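Local coordinates for protein hydrolase, haloacid dehalogenase-like family (Pseudomonas syringae pv. tomato, PDB 3S6J) that is a haloacid dehalogenase-like hydrolase that binds calcium and may remove phosphate from sugar phosphates, at residues Phe11-Asp14 with Gly15-Asp19; Met65-Asp69 with Glu70-Arg74; Leu128-Ile132 with Asn133-Ile137. All blocks are in the same frame, centred on the assembly; numbering follows the deposited sequence.

Interaction 1: residues Phe11-Asp14 with Gly15-Asp19; sequences FDLD and GTLTD. With CA (calcium ion), chain M.
The DxDx(T/V) pattern of the haloacid dehalogenase family, here D12, D14 and T16, lies at the end of strand 8-11 and holds a calcium ion. The hydroxyl OG1 of T16 donates to OD2 of D12 at 2.7 Å. The bond falls on the anti lone pair of OD2, the one turned away from OD1. The same D12 OD2 binds the calcium at 2.5 Å, serving both the ion and the threonine. CG of D12 stands anti to its backbone N (chi1 168°), which swings the carboxylate round to both partners. The ion is also bound by the backbone O of D14 at 2.4 Å and by three waters. D172 completes the site, and K147 forms a salt bridge with OD1 of D12. D14 reaches the metal with its side chain through a water: OD1 accepts from a calcium-bound water at 2.8 Å, while S20 and N24 hold the carboxylate from outside.

Behind the metal the chain folds back. The carbonyl O of L13 accepts from N of T16, L17 and T18. The bond from L17 N to L13 O, 2.9 Å, lies in the carbonyl plane on a lone pair. At the positive phi of G15 (100°) a CB would be jammed against the carbonyl O of D14. N of G15 bonds to T18 O. On the apolar side, CD1 of L17 sits 3.8 Å from CB of F11, and the two side chains cross at about a right angle. A DxD motif at the end of a central parallel strand, followed by a tight turn, marks the HAD superfamily.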
loop_
_atom_site.group_PDB
_atom_site.type_symbol
_atom_site.label_atom_id
_atom_site.label_comp_id
_atom_site.label_asym_id
_atom_site.label_seq_id
_atom_site.Cartn_x
_atom_site.Cartn_y
_atom_site.Cartn_z
ATOM N N PHE E 11 7.265 -6.578 -19.309
ATOM C CA PHE E 11 7.257 -5.735 -18.128
ATOM C C PHE E 11 5.873 -5.134 -17.897
ATOM O O PHE E 11 5.246 -4.615 -18.826
ATOM C CB PHE E 11 8.239 -4.579 -18.294
ATOM C CG PHE E 11 9.689 -4.962 -18.175
ATOM C CD1 PHE E 11 10.309 -5.005 -16.939
ATOM C CD2 PHE E 11 10.443 -5.225 -19.303
ATOM C CE1 PHE E 11 11.653 -5.321 -16.837
ATOM C CE2 PHE E 11 11.784 -5.549 -19.206
ATOM C CZ PHE E 11 12.390 -5.607 -17.976
ATOM N N ASP E 12 5.395 -5.205 -16.664
ATOM C CA ASP E 12 4.294 -4.348 -16.266
ATOM C C ASP E 12 4.853 -2.914 -16.165
ATOM O O ASP E 12 6.075 -2.723 -16.195
ATOM C CB ASP E 12 3.717 -4.816 -14.937
ATOM C CG ASP E 12 2.767 -3.809 -14.343
ATOM O OD1 ASP E 12 1.686 -3.605 -14.920
ATOM O OD2 ASP E 12 3.113 -3.218 -13.301
ATOM N N LEU E 13 3.986 -1.906 -16.056
ATOM C CA LEU E 13 4.470 -0.519 -16.066
ATOM C C LEU E 13 4.292 0.193 -14.727
ATOM O O LEU E 13 5.249 0.410 -13.980
ATOM C CB LEU E 13 3.791 0.261 -17.193
ATOM C CG LEU E 13 4.202 1.719 -17.445
ATOM C CD1 LEU E 13 5.731 1.891 -17.537
ATOM C CD2 LEU E 13 3.511 2.231 -18.718
ATOM N N ASP E 14 3.053 0.556 -14.442
ATOM C CA ASP E 14 2.666 1.226 -13.214
ATOM C C ASP E 14 3.019 0.362 -11.981
ATOM O O ASP E 14 2.412 -0.674 -11.758
ATOM C CB ASP E 14 1.162 1.526 -13.346
ATOM C CG ASP E 14 0.477 1.817 -12.031
ATOM O OD1 ASP E 14 -0.554 1.162 -11.764
ATOM O OD2 ASP E 14 0.924 2.711 -11.282
ATOM N N GLY E 15 4.032 0.769 -11.211
ATOM C CA GLY E 15 4.407 0.066 -9.992
ATOM C C GLY E 15 5.607 -0.832 -10.191
ATOM O O GLY E 15 6.173 -1.368 -9.234
ATOM N N THR E 16 6.014 -0.979 -11.444
ATOM C CA THR E 16 7.036 -1.943 -11.807
ATOM C C THR E 16 8.232 -1.198 -12.399
ATOM O O THR E 16 9.375 -1.411 -11.971
ATOM C CB THR E 16 6.478 -2.993 -12.800
ATOM O OG1 THR E 16 5.466 -3.796 -12.153
ATOM C CG2 THR E 16 7.593 -3.887 -13.352
ATOM N N LEU E 17 7.967 -0.317 -13.369
ATOM C CA LEU E 17 9.008 0.564 -13.909
ATOM C C LEU E 17 8.861 2.029 -13.436
ATOM O O LEU E 17 9.850 2.739 -13.295
ATOM C CB LEU E 17 9.072 0.483 -15.441
ATOM C CG LEU E 17 9.354 -0.895 -16.036
ATOM C CD1 LEU E 17 9.054 -0.951 -17.549
ATOM C CD2 LEU E 17 10.778 -1.350 -15.736
ATOM N N THR E 18 7.628 2.468 -13.189
ATOM C CA THR E 18 7.391 3.799 -12.653
ATOM C C THR E 18 6.702 3.727 -11.302
ATOM O O THR E 18 5.824 2.875 -11.080
ATOM C CB THR E 18 6.492 4.658 -13.584
ATOM O OG1 THR E 18 5.320 3.916 -13.941
ATOM C CG2 THR E 18 7.243 5.064 -14.834
ATOM N N ASP E 19 7.064 4.654 -10.418
ATOM C CA ASP E 19 6.465 4.724 -9.086
ATOM C C ASP E 19 5.099 5.418 -9.134
ATOM O O ASP E 19 4.958 6.577 -8.724
ATOM C CB ASP E 19 7.409 5.433 -8.125
ATOM C CG ASP E 19 6.999 5.277 -6.685
ATOM O OD1 ASP E 19 5.965 4.620 -6.428
ATOM O OD2 ASP E 19 7.723 5.817 -5.809
HETATM CA CA CA M . 1.144 -2.725 -11.804
HETATM O O HOH W 1 -0.083 -4.755 -12.304
HETATM O O HOH W 2 -0.958 -1.521 -12.599
HETATM O O HOH W 3 -0.103 -2.447 -9.458
#

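Interaction 2: residues Met65-Asp69 with Glu70-Arg74; sequences MSITD and EQAER
T68 OG1 lies between its own backbone N and carbonyl carbon (chi1 60°), which turns the hydroxyl toward the first turn of helix 69-85. There T68 OG1 accepts from N of Q71 at 3.3 Å. The bond is weak but fairly straight, with an N-H...O angle of 163°. T68 is thus the N-cap of the helix. CB of Q71 lies 3.6 Å from the same OG1 of T68, and the two side chains cross at about a right angle.

I67 comes just before the cap. Its CG2 meets OE1 of Q71 at 3.4 Å. Q71 runs out extended from its backbone (chi2 -178°), which brings OE1 up to this methyl; these two side chains also cross at about a right angle. NE2 of Q71 bonds to E35. CG2 of I67 also lies 4.4 Å from CB of A72, a loose apolar touch.

The backbone then takes up the helical pattern. N of A72 donates to O of T68 at 3.0 Å, and N of E73 to O of D69 at 2.9 Å. CB of A72 rests against both carbonyl oxygens.

The contact is on the surface, away from the calcium site. The loop links helix 52-63 to helix 69-85. S60 of the first helix touches I67, and L56 touches A72. I37 packs on I67 and Q71, while E35 also forms a salt bridge with R74, joining helix 69-85 to the loop that follows helix 21-34.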
loop_
_atom_site.group_PDB
_atom_site.type_symbol
_atom_site.label_atom_id
_atom_site.label_comp_id
_atom_site.label_asym_id
_atom_site.label_seq_id
_atom_site.Cartn_x
_atom_site.Cartn_y
_atom_site.Cartn_z
HETATM N N MSE E 65 -23.080 -5.297 -4.101
HETATM C CA MSE E 65 -24.020 -4.413 -4.747
HETATM C C MSE E 65 -24.096 -4.414 -6.288
HETATM O O MSE E 65 -25.124 -4.817 -6.840
HETATM C CB MSE E 65 -23.859 -3.018 -4.161
HETATM C CG MSE E 65 -23.773 -1.969 -5.190
HETATM SE SE MSE E 65 -21.913 -1.651 -5.589
HETATM C CE MSE E 65 -21.473 -0.696 -3.930
ATOM N N SER E 66 -23.039 -3.976 -6.964
ATOM C CA SER E 66 -22.965 -3.942 -8.428
ATOM C C SER E 66 -23.047 -2.535 -9.015
ATOM O O SER E 66 -23.772 -1.669 -8.524
ATOM C CB SER E 66 -23.986 -4.858 -9.105
ATOM O OG SER E 66 -25.166 -4.147 -9.429
ATOM N N ILE E 67 -22.308 -2.324 -10.093
ATOM C CA ILE E 67 -22.222 -1.016 -10.711
ATOM C C ILE E 67 -22.606 -1.113 -12.180
ATOM O O ILE E 67 -22.067 -1.932 -12.921
ATOM C CB ILE E 67 -20.788 -0.434 -10.572
ATOM C CG1 ILE E 67 -20.394 -0.311 -9.095
ATOM C CG2 ILE E 67 -20.673 0.899 -11.281
ATOM C CD1 ILE E 67 -18.933 0.068 -8.855
ATOM N N THR E 68 -23.554 -0.282 -12.592
ATOM C CA THR E 68 -23.955 -0.195 -13.986
ATOM C C THR E 68 -22.814 0.209 -14.915
ATOM O O THR E 68 -21.802 0.787 -14.488
ATOM C CB THR E 68 -25.090 0.830 -14.175
ATOM O OG1 THR E 68 -24.636 2.127 -13.745
ATOM C CG2 THR E 68 -26.330 0.418 -13.367
ATOM N N ASP E 69 -23.015 -0.087 -16.198
ATOM C CA ASP E 69 -22.115 0.317 -17.273
ATOM C C ASP E 69 -21.880 1.816 -17.260
ATOM O O ASP E 69 -20.740 2.277 -17.320
ATOM C CB ASP E 69 -22.725 -0.057 -18.622
ATOM C CG ASP E 69 -22.438 -1.484 -19.018
ATOM O OD1 ASP E 69 -21.733 -2.187 -18.258
ATOM O OD2 ASP E 69 -22.915 -1.895 -20.101
ATOM N N GLU E 70 -22.979 2.562 -17.204
ATOM C CA GLU E 70 -22.963 4.024 -17.230
ATOM C C GLU E 70 -22.136 4.667 -16.103
ATOM O O GLU E 70 -21.364 5.590 -16.354
ATOM C CB GLU E 70 -24.407 4.566 -17.229
ATOM C CG GLU E 70 -24.521 6.079 -17.374
ATOM C CD GLU E 70 -25.967 6.553 -17.559
ATOM O OE1 GLU E 70 -26.880 6.011 -16.877
ATOM O OE2 GLU E 70 -26.192 7.473 -18.387
ATOM N N GLN E 71 -22.291 4.188 -14.871
ATOM C CA GLN E 71 -21.491 4.720 -13.763
ATOM C C GLN E 71 -20.032 4.259 -13.852
ATOM O O GLN E 71 -19.118 4.982 -13.460
ATOM C CB GLN E 71 -22.081 4.333 -12.402
ATOM C CG GLN E 71 -21.465 5.070 -11.196
ATOM C CD GLN E 71 -22.069 4.612 -9.875
ATOM O OE1 GLN E 71 -22.344 3.429 -9.692
ATOM N NE2 GLN E 71 -22.289 5.551 -8.953
ATOM N N ALA E 72 -19.831 3.044 -14.351
ATOM C CA ALA E 72 -18.496 2.507 -14.570
ATOM C C ALA E 72 -17.737 3.434 -15.504
ATOM O O ALA E 72 -16.581 3.776 -15.266
ATOM C CB ALA E 72 -18.588 1.110 -15.166
ATOM N N GLU E 73 -18.423 3.848 -16.559
ATOM C CA GLU E 73 -17.899 4.772 -17.549
ATOM C C GLU E 73 -17.534 6.106 -16.910
ATOM O O GLU E 73 -16.441 6.635 -17.138
ATOM C CB GLU E 73 -18.953 4.977 -18.646
ATOM C CG GLU E 73 -18.471 4.703 -20.063
ATOM C CD GLU E 73 -18.156 5.977 -20.841
ATOM O OE1 GLU E 73 -18.436 6.009 -22.071
ATOM O OE2 GLU E 73 -17.637 6.945 -20.222
ATOM N N ARG E 74 -18.449 6.661 -16.119
ATOM C CA ARG E 74 -18.173 7.919 -15.424
ATOM C C ARG E 74 -17.020 7.774 -14.423
ATOM O O ARG E 74 -16.171 8.660 -14.322
ATOM C CB ARG E 74 -19.426 8.492 -14.733
ATOM C CG ARG E 74 -20.463 9.061 -15.701
ATOM C CD ARG E 74 -21.476 9.983 -15.018
ATOM N NE ARG E 74 -21.770 9.552 -13.655
ATOM C CZ ARG E 74 -22.706 8.667 -13.328
ATOM N NH1 ARG E 74 -23.467 8.113 -14.260
ATOM N NH2 ARG E 74 -22.881 8.341 -12.059
#

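Interaction 3: residues Leu128-Ile132 with Asn133-Ile137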
loop_
_atom_site.group_PDB
_atom_site.type_symbol
_atom_site.label_atom_id
_atom_site.label_comp_id
_atom_site.label_asym_id
_atom_site.label_seq_id
_atom_site.Cartn_x
_atom_site.Cartn_y
_atom_site.Cartn_z
ATOM N N LEU E 128 9.922 7.711 -17.797
ATOM C CA LEU E 128 11.047 6.911 -18.256
ATOM C C LEU E 128 11.609 7.535 -19.512
ATOM O O LEU E 128 12.371 6.903 -20.231
ATOM C CB LEU E 128 10.600 5.487 -18.583
ATOM C CG LEU E 128 9.877 4.674 -17.508
ATOM C CD1 LEU E 128 9.207 3.461 -18.142
ATOM C CD2 LEU E 128 10.840 4.259 -16.414
ATOM N N LYS E 129 11.223 8.781 -19.774
ATOM C CA LYS E 129 11.563 9.467 -21.020
ATOM C C LYS E 129 11.498 8.505 -22.205
ATOM O O LYS E 129 12.470 8.360 -22.949
ATOM C CB LYS E 129 12.946 10.113 -20.927
ATOM C CG LYS E 129 13.277 10.686 -19.551
ATOM C CD LYS E 129 13.773 9.583 -18.611
ATOM C CE LYS E 129 13.851 10.048 -17.158
ATOM N NZ LYS E 129 13.859 8.896 -16.208
ATOM N N LEU E 130 10.359 7.831 -22.357
ATOM C CA LEU E 130 10.115 6.966 -23.511
ATOM C C LEU E 130 8.876 7.428 -24.284
ATOM O O LEU E 130 7.866 7.861 -23.703
ATOM C CB LEU E 130 9.954 5.497 -23.094
ATOM C CG LEU E 130 11.136 4.689 -22.526
ATOM C CD1 LEU E 130 10.668 3.321 -22.048
ATOM C CD2 LEU E 130 12.292 4.525 -23.516
ATOM N N ASP E 131 8.951 7.322 -25.605
ATOM C CA ASP E 131 7.835 7.685 -26.462
ATOM C C ASP E 131 7.026 6.432 -26.793
ATOM O O ASP E 131 7.536 5.497 -27.404
ATOM C CB ASP E 131 8.366 8.354 -27.729
ATOM C CG ASP E 131 7.267 8.818 -28.660
ATOM O OD1 ASP E 131 6.208 8.164 -28.715
ATOM O OD2 ASP E 131 7.474 9.843 -29.345
ATOM N N ILE E 132 5.768 6.420 -26.369
ATOM C CA ILE E 132 4.923 5.253 -26.547
ATOM C C ILE E 132 5.089 4.637 -27.938
ATOM O O ILE E 132 5.575 3.506 -28.064
ATOM C CB ILE E 132 3.439 5.558 -26.264
ATOM C CG1 ILE E 132 2.614 4.266 -26.369
ATOM C CG2 ILE E 132 2.922 6.649 -27.207
ATOM C CD1 ILE E 132 1.153 4.392 -25.925
ATOM N N ASN E 133 4.726 5.384 -28.981
ATOM C CA ASN E 133 4.786 4.846 -30.341
ATOM C C ASN E 133 6.201 4.525 -30.848
ATOM O O ASN E 133 6.388 4.196 -32.018
ATOM C CB ASN E 133 3.989 5.717 -31.333
ATOM C CG ASN E 133 4.491 7.150 -31.407
ATOM O OD1 ASN E 133 3.711 8.104 -31.281
ATOM N ND2 ASN E 133 5.792 7.313 -31.625
ATOM N N LYS E 134 7.184 4.590 -29.956
ATOM C CA LYS E 134 8.561 4.274 -30.314
ATOM C C LYS E 134 9.088 3.005 -29.624
ATOM O O LYS E 134 10.262 2.655 -29.781
ATOM C CB LYS E 134 9.480 5.452 -29.985
ATOM C CG LYS E 134 9.385 6.649 -30.939
ATOM C CD LYS E 134 9.947 7.909 -30.270
ATOM C CE LYS E 134 10.399 8.970 -31.257
ATOM N NZ LYS E 134 11.846 8.803 -31.583
ATOM N N ILE E 135 8.232 2.326 -28.859
ATOM C CA ILE E 135 8.633 1.108 -28.146
ATOM C C ILE E 135 7.666 -0.048 -28.372
ATOM O O ILE E 135 6.652 0.093 -29.054
ATOM C CB ILE E 135 8.703 1.328 -26.622
ATOM C CG1 ILE E 135 7.398 1.956 -26.121
ATOM C CG2 ILE E 135 9.911 2.177 -26.248
ATOM C CD1 ILE E 135 7.172 1.814 -24.634
ATOM N N ASN E 136 7.993 -1.193 -27.781
ATOM C CA ASN E 136 7.093 -2.339 -27.760
ATOM C C ASN E 136 6.189 -2.279 -26.537
ATOM O O ASN E 136 6.638 -2.465 -25.405
ATOM C CB ASN E 136 7.900 -3.638 -27.745
ATOM C CG ASN E 136 8.478 -3.992 -29.108
ATOM O OD1 ASN E 136 8.019 -3.512 -30.147
ATOM N ND2 ASN E 136 9.473 -4.858 -29.107
ATOM N N ILE E 137 4.913 -2.004 -26.763
ATOM C CA ILE E 137 3.960 -1.899 -25.669
ATOM C C ILE E 137 2.564 -2.345 -26.084
ATOM O O ILE E 137 2.130 -2.107 -27.213
ATOM C CB ILE E 137 3.891 -0.462 -25.104
ATOM C CG1 ILE E 137 2.849 -0.376 -23.987
ATOM C CG2 ILE E 137 3.566 0.538 -26.208
ATOM C CD1 ILE E 137 2.895 0.928 -23.219
#
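K134 lays its aliphatic chain over the side chain of D131. Its CD lies against CB of D131, too close for the exact placing to be trusted. The two side chains cross at a slant. With chi1 at -178° the carboxylate of D131 swings away from its own N and lies beside the lysine methylenes. The lysine bends at its last torsion, and NZ of K134 stays 5.0 Å from OD2 of D131. The opposite charges are near but do not touch. At OD1 of D131 lies the amide of N133, with ND2 3.1 Å away but poorly angled for a hydrogen bond. Its plane is turned 49° from that of the carboxylate.

Two backbone bonds set this turn. N of K134 donates to O of D131 at 2.7 Å, and N of I135 donates to O of I132 at 3.0 Å. The bonds run from residue i+3 to residue i, as in the short 3-10 turn that includes N133 and K134. The turn belongs to the connection from helix 118-127 to strand 137-138, the outermost strand, within this chain, of the parallel sheet of this Rossmann-like domain. Helix 118-127 itself ends in a Schellman motif with K129 at the C-prime position.

The inner side is apolar. CG1 of I132 meets CG2 of I137 at 3.9 Å, and these side chains cross at about a right angle. CD2 of L130 touches CG2 of I135 at 4.3 Å. I118, T122 and L125 of helix 118-127 pack on I132, and I112 of strand 110-113 packs on I135 and I137.

Overall arrangement
The three contacts follow one another along the chain, and none encloses or crosses another. Interaction 1 comes first and closes the turn between strand 8-11 and strand 18-19 at the metal site. Interaction 2 follows in the helical region and closes the start of helix 69-85. It lies far off, its nearest atoms about 17 Å from interaction 1 and about 20 Å from interaction 3. Interaction 3 comes last, after helix 118-127, and closes the turn leading to strand 137-138. Interactions 1 and 3 touch through L128, which packs on L13, L17 and T18. This joins the metal-binding turn to the loop that leaves helix 118-127.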